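Local coordinates for protein tryptophan synthase alpha chain (Pyrococcus furiosus, PDB 2DZW) that catalyses the aldol cleavage of indoleglycerol phosphate to indole and glyceraldehyde 3-phosphate, as the alpha subunit of tryptophan synthase, at residues 138-143 against 160-165; 148-153 against 189-194. The protein carries 1 engineered substitution. All coordinates share one frame; numbering follows the deposited sequence.

Contact 1: residues 138-143 against 160-165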
loop_
_atom_site.group_PDB
_atom_site.type_symbol
_atom_site.label_atom_id
_atom_site.label_comp_id
_atom_site.label_asym_id
_atom_site.label_seq_id
_atom_site.Cartn_x
_atom_site.Cartn_y
_atom_site.Cartn_z
ATOM N N PHE A 138 9.156 3.864 -1.186
ATOM C CA PHE A 138 10.013 2.706 -1.405
ATOM C C PHE A 138 9.830 1.649 -0.328
ATOM O O PHE A 138 9.580 1.949 0.842
ATOM C CB PHE A 138 11.481 3.121 -1.510
ATOM C CG PHE A 138 11.808 3.823 -2.797
ATOM C CD1 PHE A 138 11.527 5.178 -2.959
ATOM C CD2 PHE A 138 12.344 3.112 -3.871
ATOM C CE1 PHE A 138 11.769 5.814 -4.173
ATOM C CE2 PHE A 138 12.594 3.740 -5.096
ATOM C CZ PHE A 138 12.303 5.095 -5.246
ATOM N N LEU A 139 9.955 0.401 -0.749
ATOM C CA LEU A 139 9.774 -0.735 0.129
ATOM C C LEU A 139 11.084 -1.317 0.615
ATOM O O LEU A 139 12.090 -1.285 -0.088
ATOM C CB LEU A 139 8.959 -1.787 -0.622
ATOM C CG LEU A 139 8.776 -3.210 -0.109
ATOM C CD1 LEU A 139 7.638 -3.844 -0.883
ATOM C CD2 LEU A 139 10.065 -4.022 -0.280
ATOM N N ALA A 140 11.058 -1.849 1.833
ATOM C CA ALA A 140 12.226 -2.473 2.448
ATOM C C ALA A 140 11.730 -3.690 3.233
ATOM O O ALA A 140 10.670 -3.639 3.858
ATOM C CB ALA A 140 12.934 -1.478 3.381
ATOM N N ALA A 141 12.490 -4.781 3.191
ATOM C CA ALA A 141 12.110 -6.008 3.887
ATOM C C ALA A 141 13.126 -6.348 4.976
ATOM O O ALA A 141 14.205 -5.773 5.024
ATOM C CB ALA A 141 11.999 -7.153 2.884
ATOM N N PRO A 142 12.798 -7.306 5.856
ATOM C CA PRO A 142 13.701 -7.702 6.942
ATOM C C PRO A 142 15.149 -8.004 6.522
ATOM O O PRO A 142 16.065 -7.975 7.342
ATOM C CB PRO A 142 13.003 -8.921 7.537
ATOM C CG PRO A 142 11.554 -8.611 7.327
ATOM C CD PRO A 142 11.550 -8.092 5.900
ATOM N N ASN A 143 15.363 -8.295 5.245
ATOM C CA ASN A 143 16.709 -8.596 4.783
ATOM C C ASN A 143 17.371 -7.378 4.157
ATOM O O ASN A 143 18.406 -7.488 3.508
ATOM C CB ASN A 143 16.678 -9.761 3.791
ATOM C CG ASN A 143 15.973 -9.409 2.504
ATOM O OD1 ASN A 143 14.974 -8.686 2.503
ATOM N ND2 ASN A 143 16.476 -9.937 1.393
ATOM N N VAL A 160 8.651 5.638 3.725
ATOM C CA VAL A 160 9.269 4.332 3.559
ATOM C C VAL A 160 8.316 3.240 4.020
ATOM O O VAL A 160 7.816 3.269 5.146
ATOM C CB VAL A 160 10.572 4.241 4.372
ATOM C CG1 VAL A 160 11.269 2.909 4.099
ATOM C CG2 VAL A 160 11.476 5.415 4.019
ATOM N N TYR A 161 8.076 2.273 3.145
ATOM C CA TYR A 161 7.173 1.170 3.443
ATOM C C TYR A 161 7.932 -0.090 3.861
ATOM O O TYR A 161 8.618 -0.718 3.048
ATOM C CB TYR A 161 6.304 0.894 2.214
ATOM C CG TYR A 161 5.209 -0.131 2.420
ATOM C CD1 TYR A 161 4.632 -0.326 3.676
ATOM C CD2 TYR A 161 4.712 -0.872 1.347
ATOM C CE1 TYR A 161 3.585 -1.237 3.858
ATOM C CE2 TYR A 161 3.670 -1.772 1.516
ATOM C CZ TYR A 161 3.109 -1.952 2.772
ATOM O OH TYR A 161 2.069 -2.843 2.943
ATOM N N LEU A 162 7.808 -0.454 5.135
ATOM C CA LEU A 162 8.486 -1.637 5.669
ATOM C C LEU A 162 7.576 -2.862 5.620
ATOM O O LEU A 162 6.485 -2.868 6.193
ATOM C CB LEU A 162 8.943 -1.392 7.118
ATOM C CG LEU A 162 9.839 -0.166 7.381
ATOM C CD1 LEU A 162 10.189 -0.123 8.864
ATOM C CD2 LEU A 162 11.116 -0.215 6.520
ATOM N N VAL A 163 8.022 -3.901 4.927
ATOM C CA VAL A 163 7.228 -5.117 4.820
ATOM C C VAL A 163 7.886 -6.317 5.482
ATOM O O VAL A 163 9.064 -6.294 5.839
ATOM C CB VAL A 163 6.933 -5.484 3.349
ATOM C CG1 VAL A 163 6.104 -4.399 2.707
ATOM C CG2 VAL A 163 8.241 -5.704 2.580
ATOM N N SER A 164 7.104 -7.375 5.625
ATOM C CA SER A 164 7.565 -8.596 6.242
ATOM C C SER A 164 6.756 -9.751 5.682
ATOM O O SER A 164 5.540 -9.816 5.900
ATOM C CB SER A 164 7.360 -8.500 7.745
ATOM O OG SER A 164 7.480 -9.772 8.343
ATOM N N LEU A 165 7.422 -10.667 4.975
ATOM C CA LEU A 165 6.730 -11.818 4.374
ATOM C C LEU A 165 6.401 -12.882 5.422
ATOM O O LEU A 165 5.447 -13.650 5.265
ATOM C CB LEU A 165 7.585 -12.431 3.258
ATOM C CG LEU A 165 6.854 -13.052 2.059
ATOM C CD1 LEU A 165 7.880 -13.449 1.002
ATOM C CD2 LEU A 165 6.040 -14.265 2.488
#

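Contact 2: residues 148-153 against 189-194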
loop_
_atom_site.group_PDB
_atom_site.type_symbol
_atom_site.label_atom_id
_atom_site.label_comp_id
_atom_site.label_asym_id
_atom_site.label_seq_id
_atom_site.Cartn_x
_atom_site.Cartn_y
_atom_site.Cartn_z
ATOM N N ARG A 148 21.362 0.194 2.880
ATOM C CA ARG A 148 20.322 0.313 1.870
ATOM C C ARG A 148 19.121 1.095 2.398
ATOM O O ARG A 148 18.475 1.821 1.647
ATOM C CB ARG A 148 19.866 -1.064 1.385
ATOM C CG ARG A 148 19.187 -1.018 0.016
ATOM C CD ARG A 148 18.346 -2.257 -0.274
ATOM N NE ARG A 148 19.093 -3.515 -0.172
ATOM C CZ ARG A 148 20.142 -3.840 -0.924
ATOM N NH1 ARG A 148 20.592 -2.996 -1.850
ATOM N NH2 ARG A 148 20.733 -5.019 -0.756
ATOM N N LEU A 149 18.809 0.939 3.682
ATOM C CA LEU A 149 17.690 1.683 4.259
ATOM C C LEU A 149 17.956 3.174 4.066
ATOM O O LEU A 149 17.049 3.940 3.745
ATOM C CB LEU A 149 17.545 1.385 5.752
ATOM C CG LEU A 149 16.767 0.124 6.100
ATOM C CD1 LEU A 149 16.831 -0.121 7.604
ATOM C CD2 LEU A 149 15.327 0.270 5.628
ATOM N N LYS A 150 19.215 3.565 4.251
ATOM C CA LYS A 150 19.626 4.951 4.103
ATOM C C LYS A 150 19.455 5.418 2.657
ATOM O O LYS A 150 18.860 6.467 2.406
ATOM C CB LYS A 150 21.083 5.111 4.559
ATOM C CG LYS A 150 21.702 6.476 4.267
ATOM C CD LYS A 150 20.981 7.619 4.974
ATOM C CE LYS A 150 21.657 8.956 4.654
ATOM N NZ LYS A 150 20.894 10.135 5.153
ATOM N N VAL A 151 19.966 4.638 1.710
ATOM C CA VAL A 151 19.843 4.987 0.302
ATOM C C VAL A 151 18.365 5.112 -0.050
ATOM O O VAL A 151 17.958 6.006 -0.791
ATOM C CB VAL A 151 20.487 3.915 -0.609
ATOM C CG1 VAL A 151 20.181 4.218 -2.074
ATOM C CG2 VAL A 151 22.008 3.875 -0.382
ATOM N N ILE A 152 17.563 4.202 0.488
ATOM C CA ILE A 152 16.130 4.210 0.246
ATOM C C ILE A 152 15.501 5.463 0.844
ATOM O O ILE A 152 14.678 6.113 0.209
ATOM C CB ILE A 152 15.456 2.971 0.864
ATOM C CG1 ILE A 152 15.878 1.712 0.107
ATOM C CG2 ILE A 152 13.955 3.121 0.813
ATOM C CD1 ILE A 152 15.315 0.434 0.694
ATOM N N ASP A 153 15.895 5.797 2.066
ATOM C CA ASP A 153 15.363 6.972 2.740
ATOM C C ASP A 153 15.732 8.263 2.023
ATOM O O ASP A 153 14.954 9.216 2.024
ATOM C CB ASP A 153 15.858 7.039 4.190
ATOM C CG ASP A 153 15.245 8.198 4.957
ATOM O OD1 ASP A 153 15.989 8.941 5.627
ATOM O OD2 ASP A 153 14.013 8.368 4.891
ATOM N N ILE A 189 17.265 5.289 11.286
ATOM C CA ILE A 189 17.887 5.780 10.061
ATOM C C ILE A 189 17.052 6.729 9.191
ATOM O O ILE A 189 17.585 7.653 8.579
ATOM C CB ILE A 189 18.303 4.593 9.162
ATOM C CG1 ILE A 189 19.350 3.735 9.878
ATOM C CG2 ILE A 189 18.835 5.104 7.831
ATOM C CD1 ILE A 189 19.663 2.444 9.145
ATOM N N CYS A 190 15.749 6.493 9.129
ATOM C CA CYS A 190 14.881 7.293 8.281
ATOM C C CYS A 190 14.408 8.637 8.821
ATOM O O CYS A 190 13.944 8.739 9.959
ATOM C CB CYS A 190 13.657 6.460 7.884
ATOM S SG CYS A 190 14.054 4.837 7.187
ATOM N N ARG A 191 14.533 9.668 7.990
ATOM C CA ARG A 191 14.061 11.000 8.347
ATOM C C ARG A 191 12.621 11.024 7.867
ATOM O O ARG A 191 11.787 11.759 8.393
ATOM C CB ARG A 191 14.919 12.071 7.667
ATOM C CG ARG A 191 16.284 12.178 8.350
ATOM C CD ARG A 191 17.384 12.735 7.475
ATOM N NE ARG A 191 18.672 12.623 8.164
ATOM C CZ ARG A 191 19.854 12.929 7.632
ATOM N NH1 ARG A 191 19.939 13.372 6.381
ATOM N NH2 ARG A 191 20.957 12.798 8.363
ATOM N N ASN A 192 12.341 10.185 6.869
ATOM C CA ASN A 192 11.001 10.031 6.327
ATOM C C ASN A 192 10.191 9.258 7.343
ATOM O O ASN A 192 10.745 8.609 8.223
ATOM C CB ASN A 192 11.021 9.206 5.042
ATOM C CG ASN A 192 11.213 10.047 3.808
ATOM O OD1 ASN A 192 10.325 10.809 3.420
ATOM N ND2 ASN A 192 12.375 9.918 3.180
ATOM N N LYS A 193 8.874 9.336 7.221
ATOM C CA LYS A 193 7.997 8.585 8.106
ATOM C C LYS A 193 8.014 7.157 7.562
ATOM O O LYS A 193 8.316 6.936 6.389
ATOM C CB LYS A 193 6.569 9.138 8.032
ATOM C CG LYS A 193 6.428 10.570 8.541
ATOM C CD LYS A 193 4.978 11.001 8.539
ATOM C CE LYS A 193 4.713 11.946 9.696
ATOM N NZ LYS A 193 3.268 12.067 10.033
ATOM N N VAL A 194 7.718 6.183 8.406
ATOM C CA VAL A 194 7.685 4.814 7.931
ATOM C C VAL A 194 6.313 4.240 8.278
ATOM O O VAL A 194 5.720 4.589 9.306
ATOM C CB VAL A 194 8.799 3.928 8.579
ATOM C CG1 VAL A 194 10.113 4.672 8.590
ATOM C CG2 VAL A 194 8.408 3.511 9.983
HETATM O O HOH W 1 18.372 9.043 6.394
#

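Contact 1: residues 138-143 against 160-165
Leu139 and Val163 meet at about a right angle on the face of the sheet that also carries Tyr161, with Leu139 CG 3.7 Å from Val163 CG2. CG of Leu139 stands opposite its own N (chi1 169°), which swings the branched end forward along the strand and brings CD1 and CD2 against Val163 rather than Tyr161, its bridge partner. Val163 suits this place because it branches at CB: CG2 fills the space by Leu139, while CG1 also lies over one face of the Tyr161 ring, offset toward the rim. With an alanine in place of Leu139, both methyls of Val163 would probably lose this partner, leaving CG1 the Tyr161 ring and CG2 Ala141, and a gap would open toward Leu113 of strand 111-114.

Behind the side chains runs a parallel ladder. Tyr161 N gives to Phe138 O (2.8 Å), Ala140 N to Tyr161 O (3.0 Å), and Val163 N to Ala140 O (2.9 Å); Tyr161 O also receives the CA-H of Leu139, with the CA 3.1 Å away. On the other face Ala140 CB touches Leu162 CD2 at 3.8 Å, the small alanine letting Leu149 pack close against the sheet. Just past its strand end, Pro142 sets CD 3.1 Å from Val163 O; its nitrogen has no hydrogen to give, and the ladder stops.

The two segments are barrel strands 5 and 6 of the TIM barrel, joined by helix 146-155 in a beta-alpha-beta crossover, their axes 30° apart. Tyr161 points into the barrel, where the nearest atoms of its side chain and that of Glu36, a catalytic proton acceptor, are about 3 Å apart. Outside, helix 146-155 covers Phe138 and Ala140, Leu162 packs on helix 177-187, and strand 194-197 bonds to the far edge of strand 159-163.

Contact 2: residues 148-153 against 189-194
Asp153 on helix 146-155 of the TIM barrel reaches across to the loop that leads from helix 177-187 into strand 194-197, and its carboxylate takes up two successive backbone N-H groups there. Arg191 N gives a nearly straight bond to OD1 (2.9 Å, 167° at the hydrogen), from the syn side but 35° out of the carboxylate plane. Asn192 N uses the syn lone pair of OD2 at 3.2 Å. That oxygen is gripped a second time, by Asn192 ND2 at 2.8 Å, coming from above the carboxylate with the two planes almost perpendicular. Aspartate suits the site because its short chain, with CG opposite N (chi1 -176°), brings both oxygens within bonding distance of these two N-H groups. Asparagine fits because its amide serves two acceptors: ND2 also bonds to Thr156 O, just beyond the helix.

A water adds to these bonds, donating to Ile189 O and, at a rather short distance, to Asp153 OD1, and accepting from Lys150 NZ. The lysine has its main partner in Asp154, a salt bridge along the helix, which probably offsets the nearness of the Arg191 guanidinium. Beside this polar cluster, Ile189 provides an apolar wedge: CG2 rests on the helix backbone, 3.8 Å from Lys150 CA, and CD1 reaches Leu149. Lys150 NZ itself lies over one face of the guanidinium, 3.6 Å from Arg191 NH1.

How the contacts relate
Along the chain the four segments alternate: 138-143, 148-153, 160-165, then 189-194. The centres of the two contacts are 11 Å apart, on the same side of the chain's centre, and they form successive layers of one sector of the barrel. Contact 1 is the pairing of two barrel strands; contact 2 lies farther out, where the helix between those strands meets the loop entering the next one. They touch directly: Ile152 CG2 packs on Phe138 CB, Leu149 on Ala140, and Val160 N probably bonds to Lys193 O. Contact 1 reaches toward the catalytic interior, whereas contact 2 is structural packing away from the annotated active-site residues.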